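Local coordinates for protein Thf1 (Thermosynechococcus elongatus, PDB 5MJR) that associates with the FtsH protease complex involved in photosystem II repair and may take part in photosynthetic membrane biogenesis, at residues 66-71 against 140-145; 117-122 against 160-165. All coordinates share one frame; numbering follows the deposited sequence. Where two conformers were deposited one is given.

Contact 1 (66-71 against 140-145); sequences SPLFAL and NSLNHT
Ser66 and Ser141 face each other with the same first torsion: each hydroxyl sits between its backbone N and carbonyl carbon (chi1 71° and 73°). In Ser66 this folds OG back over the start of helix 67-80, where it acts as N-cap and accepts a weak bond from Leu68 N, 3.3 Å away. In Ser141 it swings OG over the same first turn, alongside the base of Leu68, with OG 3.5 Å from Leu68 CB. That hydroxyl is hydrogen-bonded to the carbonyl of Pro138, which ties it to its own loop. Ser141 CB lies 3.9 Å from Ser66 OG, and Pro67 CD comes up beside the same methylene. Further along, Leu68 reaches across to Leu142. The two side chains cross at about a right angle and meet through methyl groups, Leu68 CD1 to Leu142 CD2 at 3.8 Å; Leu142 also rests on Leu156 and Phe159 of helix 150-162. One ordered water closes the polar side. It bonds Ser66 OG at 2.7 Å, donates to Ser141 O at 2.7 Å, and lies in the plane of the His144 ring, at its edge, 2.7 Å from ND1. The other ring nitrogen of His144, NE2, is tied to the carbonyl of Lys147. The helix start is thus joined to the 140-145 loop by a leucine pair on one side and a water with three protein partners on the other. The water joins a capping hydroxyl, a carbonyl and an imidazole nitrogen, so one molecule carries polar contact between the helix start and the loop.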
loop_
_atom_site.group_PDB
_atom_site.type_symbol
_atom_site.label_atom_id
_atom_site.label_comp_id
_atom_site.label_asym_id
_atom_site.label_seq_id
_atom_site.Cartn_x
_atom_site.Cartn_y
_atom_site.Cartn_z
ATOM N N SER A 66 -9.450 -2.815 -2.252
ATOM C CA SER A 66 -9.131 -4.195 -2.486
ATOM C C SER A 66 -7.944 -4.566 -1.640
ATOM O O SER A 66 -7.269 -3.671 -1.136
ATOM C CB SER A 66 -8.765 -4.410 -3.958
ATOM O OG SER A 66 -7.543 -3.854 -4.278
ATOM N N PRO A 67 -7.545 -5.832 -1.557
ATOM C CA PRO A 67 -6.325 -6.215 -0.819
ATOM C C PRO A 67 -5.054 -5.644 -1.361
ATOM O O PRO A 67 -4.070 -5.581 -0.603
ATOM C CB PRO A 67 -6.365 -7.729 -0.810
ATOM C CG PRO A 67 -7.830 -8.036 -0.944
ATOM C CD PRO A 67 -8.388 -6.990 -1.894
ATOM N N LEU A 68 -5.030 -5.241 -2.633
ATOM C CA LEU A 68 -3.817 -4.627 -3.197
ATOM C C LEU A 68 -3.620 -3.234 -2.516
ATOM O O LEU A 68 -2.492 -2.847 -2.204
ATOM C CB LEU A 68 -3.878 -4.510 -4.676
ATOM C CG LEU A 68 -2.702 -3.900 -5.414
ATOM C CD1 LEU A 68 -1.472 -4.759 -5.222
ATOM C CD2 LEU A 68 -3.000 -3.674 -6.884
ATOM N N PHE A 69 -4.719 -2.477 -2.418
ATOM C CA PHE A 69 -4.651 -1.218 -1.667
ATOM C C PHE A 69 -4.278 -1.436 -0.201
ATOM O O PHE A 69 -3.428 -0.683 0.299
ATOM C CB PHE A 69 -6.020 -0.539 -1.805
ATOM C CG PHE A 69 -6.184 0.725 -0.956
ATOM C CD1 PHE A 69 -5.672 1.884 -1.318
ATOM C CD2 PHE A 69 -6.851 0.596 0.224
ATOM C CE1 PHE A 69 -5.836 3.027 -0.445
ATOM C CE2 PHE A 69 -7.097 1.655 1.059
ATOM C CZ PHE A 69 -6.578 2.836 0.692
ATOM N N ALA A 70 -4.860 -2.425 0.431
ATOM C CA ALA A 70 -4.500 -2.716 1.798
ATOM C C ALA A 70 -3.036 -2.935 1.975
ATOM O O ALA A 70 -2.360 -2.399 2.880
ATOM C CB ALA A 70 -5.291 -3.856 2.383
ATOM N N LEU A 71 -2.472 -3.781 1.106
ATOM C CA LEU A 71 -1.065 -4.083 1.153
ATOM C C LEU A 71 -0.234 -2.821 0.934
ATOM O O LEU A 71 0.793 -2.605 1.597
ATOM C CB LEU A 71 -0.669 -5.203 0.209
ATOM C CG LEU A 71 0.789 -5.671 0.228
ATOM C CD1 LEU A 71 1.207 -6.157 1.553
ATOM C CD2 LEU A 71 0.970 -6.704 -0.873
ATOM N N ASN A 140 -6.080 -12.031 -7.364
ATOM C CA ASN A 140 -7.059 -11.474 -8.236
ATOM C C ASN A 140 -7.164 -9.930 -8.264
ATOM O O ASN A 140 -7.597 -9.332 -9.235
ATOM C CB ASN A 140 -8.467 -12.024 -7.978
ATOM C CG ASN A 140 -9.017 -11.663 -6.594
ATOM O OD1 ASN A 140 -8.319 -11.557 -5.616
ATOM N ND2 ASN A 140 -10.368 -11.496 -6.561
ATOM N N SER A 141 -6.740 -9.314 -7.135
ATOM C CA SER A 141 -6.711 -7.892 -7.026
ATOM C C SER A 141 -5.665 -7.189 -7.882
ATOM O O SER A 141 -5.694 -5.997 -8.042
ATOM C CB SER A 141 -6.575 -7.432 -5.553
ATOM O OG SER A 141 -5.347 -7.625 -5.009
ATOM N N LEU A 142 -4.737 -7.970 -8.494
ATOM C CA LEU A 142 -3.889 -7.380 -9.527
ATOM C C LEU A 142 -4.651 -7.057 -10.789
ATOM O O LEU A 142 -4.175 -6.211 -11.608
ATOM C CB LEU A 142 -2.759 -8.311 -9.872
ATOM C CG LEU A 142 -1.703 -8.536 -8.812
ATOM C CD1 LEU A 142 -0.488 -9.236 -9.463
ATOM C CD2 LEU A 142 -1.285 -7.446 -7.954
ATOM N N ASN A 143 -5.827 -7.660 -10.950
ATOM C CA ASN A 143 -6.733 -7.302 -12.043
ATOM C C ASN A 143 -7.550 -6.048 -11.695
ATOM O O ASN A 143 -8.756 -6.088 -11.485
ATOM C CB ASN A 143 -7.612 -8.480 -12.394
ATOM C CG ASN A 143 -6.871 -9.602 -13.086
ATOM O OD1 ASN A 143 -5.955 -9.321 -13.866
ATOM N ND2 ASN A 143 -7.292 -10.845 -12.788
ATOM N N HIS A 144 -6.799 -4.975 -11.535
ATOM C CA HIS A 144 -7.332 -3.745 -10.983
ATOM C C HIS A 144 -7.942 -2.896 -12.077
ATOM O O HIS A 144 -7.169 -2.441 -12.973
ATOM C CB HIS A 144 -6.173 -2.977 -10.363
ATOM C CG HIS A 144 -6.629 -1.746 -9.620
ATOM N ND1 HIS A 144 -7.204 -1.868 -8.387
ATOM C CD2 HIS A 144 -6.667 -0.461 -9.990
ATOM C CE1 HIS A 144 -7.566 -0.639 -8.028
ATOM N NE2 HIS A 144 -7.231 0.233 -8.970
ATOM N N THR A 145 -9.213 -2.613 -11.915
ATOM C CA THR A 145 -9.926 -1.629 -12.761
ATOM C C THR A 145 -10.417 -0.488 -11.839
ATOM O O THR A 145 -10.488 -0.644 -10.660
ATOM C CB THR A 145 -11.023 -2.364 -13.560
ATOM O OG1 THR A 145 -12.090 -2.773 -12.689
ATOM C CG2 THR A 145 -10.421 -3.602 -14.265
HETATM O O HOH W 1 -7.335 -4.153 -6.930
#

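Contact 2 (117-122 against 160-165); sequences QYQGRP and LQELAG
The side-chain amide of Gln119 and the carboxylate of Glu162 lie nearly coplanar, their planes 18° apart, and meet at their edges: Gln119 NE2 donates to Glu162 OE1 at 2.7 Å, and OE1 receives it on its syn lone pair, on the side of the other oxygen. Glu162 is bent at its second torsion (chi2 -72°), which curls the carboxylate back beside the Gln119 chain. A second flat pair forms within 117-122, where Tyr118 CD1 sits over the centre of one face of the Arg121 guanidinium, 3.5 Å above its plane. Gln117 CG lies over the centre of one face of the Tyr118 ring. Arg121 NH2 also donates to Gln117 O, approaching from above the carbonyl plane. Residues Tyr118 to Arg121 form a type II turn, with Gly120 at its positive-phi corner. The turn docks on 160-165 through backbone bonds: Gly120 N donates to Glu162 O at 2.8 Å, almost straight at 167°, while Ala164 N donates to Arg121 O at 2.7 Å. Gln119 CA adds a CA-H...O contact to the same Glu162 O, at 3.3 Å. Between these bonds, Leu163 tucks CD2 under the turn, 4.1 Å from Tyr118 CB, and also meets Ile126 of helix 123-131. An alanine in place of Glu162 would probably leave the Gln119 amide without this acceptor and freer to turn. Glu162 therefore receives the turn twice, so one residue takes a backbone donor at its carbonyl and a side-chain donor at its carboxylate.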
loop_
_atom_site.group_PDB
_atom_site.type_symbol
_atom_site.label_atom_id
_atom_site.label_comp_id
_atom_site.label_asym_id
_atom_site.label_seq_id
_atom_site.Cartn_x
_atom_site.Cartn_y
_atom_site.Cartn_z
ATOM N N GLN A 117 0.695 -16.007 1.391
ATOM C CA GLN A 117 0.507 -17.349 0.859
ATOM C C GLN A 117 1.267 -17.534 -0.438
ATOM O O GLN A 117 1.490 -18.678 -0.803
ATOM C CB GLN A 117 -0.924 -17.639 0.612
ATOM C CG GLN A 117 -1.548 -16.786 -0.446
ATOM C CD GLN A 117 -2.999 -16.971 -0.614
ATOM O OE1 GLN A 117 -3.855 -16.147 -0.074
ATOM N NE2 GLN A 117 -3.316 -18.033 -1.244
ATOM N N TYR A 118 1.729 -16.486 -1.082
ATOM C CA TYR A 118 2.523 -16.564 -2.338
ATOM C C TYR A 118 4.004 -16.696 -2.127
ATOM O O TYR A 118 4.750 -16.738 -3.108
ATOM C CB TYR A 118 2.134 -15.455 -3.318
ATOM C CG TYR A 118 0.647 -15.402 -3.567
ATOM C CD1 TYR A 118 -0.033 -16.356 -4.293
ATOM C CD2 TYR A 118 -0.147 -14.343 -3.078
ATOM C CE1 TYR A 118 -1.351 -16.327 -4.487
ATOM C CE2 TYR A 118 -1.467 -14.313 -3.282
ATOM C CZ TYR A 118 -2.118 -15.312 -3.989
ATOM O OH TYR A 118 -3.489 -15.246 -4.127
ATOM N N GLN A 119 4.422 -16.739 -0.846
ATOM C CA GLN A 119 5.827 -16.762 -0.553
ATOM C C GLN A 119 6.631 -17.841 -1.305
ATOM O O GLN A 119 6.181 -19.007 -1.337
ATOM C CB GLN A 119 5.984 -16.995 0.957
ATOM C CG GLN A 119 7.151 -16.266 1.595
ATOM C CD GLN A 119 6.930 -16.096 3.123
ATOM O OE1 GLN A 119 7.022 -17.108 3.791
ATOM N NE2 GLN A 119 6.504 -14.865 3.644
ATOM N N GLY A 120 7.728 -17.391 -1.976
ATOM C CA GLY A 120 8.722 -18.289 -2.653
ATOM C C GLY A 120 8.544 -18.590 -4.123
ATOM O O GLY A 120 9.558 -18.883 -4.834
ATOM N N ARG A 121 7.331 -18.354 -4.591
ATOM C CA ARG A 121 6.953 -18.732 -5.954
ATOM C C ARG A 121 7.667 -17.975 -6.980
ATOM O O ARG A 121 7.987 -16.753 -6.810
ATOM C CB ARG A 121 5.449 -18.623 -6.172
ATOM C CG ARG A 121 4.620 -19.449 -5.248
ATOM C CD ARG A 121 3.134 -19.325 -5.593
ATOM N NE ARG A 121 2.346 -19.697 -4.417
ATOM C CZ ARG A 121 1.039 -19.840 -4.365
ATOM N NH1 ARG A 121 0.248 -19.781 -5.426
ATOM N NH2 ARG A 121 0.498 -20.001 -3.140
ATOM N N PRO A 122 7.991 -18.720 -8.108
ATOM C CA PRO A 122 8.554 -18.015 -9.190
ATOM C C PRO A 122 7.479 -17.256 -9.897
ATOM O O PRO A 122 6.328 -17.613 -9.819
ATOM C CB PRO A 122 9.164 -19.170 -10.082
ATOM C CG PRO A 122 8.119 -20.259 -9.868
ATOM C CD PRO A 122 7.927 -20.154 -8.373
ATOM N N LEU A 160 5.535 -8.641 -4.848
ATOM C CA LEU A 160 6.616 -9.220 -5.628
ATOM C C LEU A 160 7.761 -9.620 -4.717
ATOM O O LEU A 160 8.476 -10.602 -5.031
ATOM C CB LEU A 160 7.049 -8.238 -6.717
ATOM C CG LEU A 160 6.066 -7.969 -7.823
ATOM C CD1 LEU A 160 6.532 -6.841 -8.682
ATOM C CD2 LEU A 160 5.664 -9.202 -8.591
ATOM N N GLN A 161 7.971 -8.856 -3.656
ATOM C CA GLN A 161 8.976 -9.225 -2.694
ATOM C C GLN A 161 8.774 -10.604 -1.990
ATOM O O GLN A 161 9.770 -11.137 -1.527
ATOM C CB GLN A 161 9.129 -8.172 -1.677
ATOM C CG GLN A 161 9.769 -6.875 -2.112
ATOM C CD GLN A 161 9.960 -5.877 -0.954
ATOM O OE1 GLN A 161 9.010 -5.326 -0.402
ATOM N NE2 GLN A 161 11.172 -5.652 -0.589
ATOM N N GLU A 162 7.518 -11.098 -1.945
ATOM C CA GLU A 162 7.239 -12.395 -1.369
ATOM C C GLU A 162 7.711 -13.479 -2.254
ATOM O O GLU A 162 7.915 -14.567 -1.767
ATOM C CB GLU A 162 5.724 -12.675 -1.202
ATOM C CG GLU A 162 5.075 -11.796 -0.194
ATOM C CD GLU A 162 5.407 -12.067 1.245
ATOM O OE1 GLU A 162 5.826 -13.191 1.631
ATOM O OE2 GLU A 162 5.198 -11.103 1.964
ATOM N N LEU A 163 7.743 -13.233 -3.551
ATOM C CA LEU A 163 8.050 -14.280 -4.517
ATOM C C LEU A 163 9.550 -14.640 -4.444
ATOM O O LEU A 163 10.360 -14.134 -3.655
ATOM C CB LEU A 163 7.664 -13.805 -5.962
ATOM C CG LEU A 163 6.224 -13.400 -6.140
ATOM C CD1 LEU A 163 6.001 -12.971 -7.537
ATOM C CD2 LEU A 163 5.262 -14.493 -5.766
ATOM N N ALA A 164 9.891 -15.593 -5.223
ATOM C CA ALA A 164 11.311 -15.883 -5.459
ATOM C C ALA A 164 12.205 -14.517 -5.371
ATOM O O ALA A 164 11.836 -13.452 -6.019
ATOM C CB ALA A 164 11.358 -16.339 -6.745
ATOM N N GLY A 165 13.309 -14.463 -4.642
ATOM C CA GLY A 165 14.090 -13.252 -4.650
ATOM C C GLY A 165 14.498 -12.666 -6.008
ATOM O O GLY A 165 14.681 -11.485 -6.156
#

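In the fold
Contact 1 is the deeper of the two, its centre about 10 Å from the centre of the chain, against about 17 Å for that of contact 2, where three of the eight touching residues are exposed. Both rest on helix 150-162: the loop of contact 1 lays a leucine against its side, whereas contact 2 sits at its end. Pro138 links them too, since it touches residues of both. Their centres are 17 Å apart, their nearest atoms about 5 Å, and their segments alternate along the chain. Buried contact 1 relies on methyl packing and a bridging water; partly buried contact 2 uses direct backbone bonds and an amide-carboxylate pair.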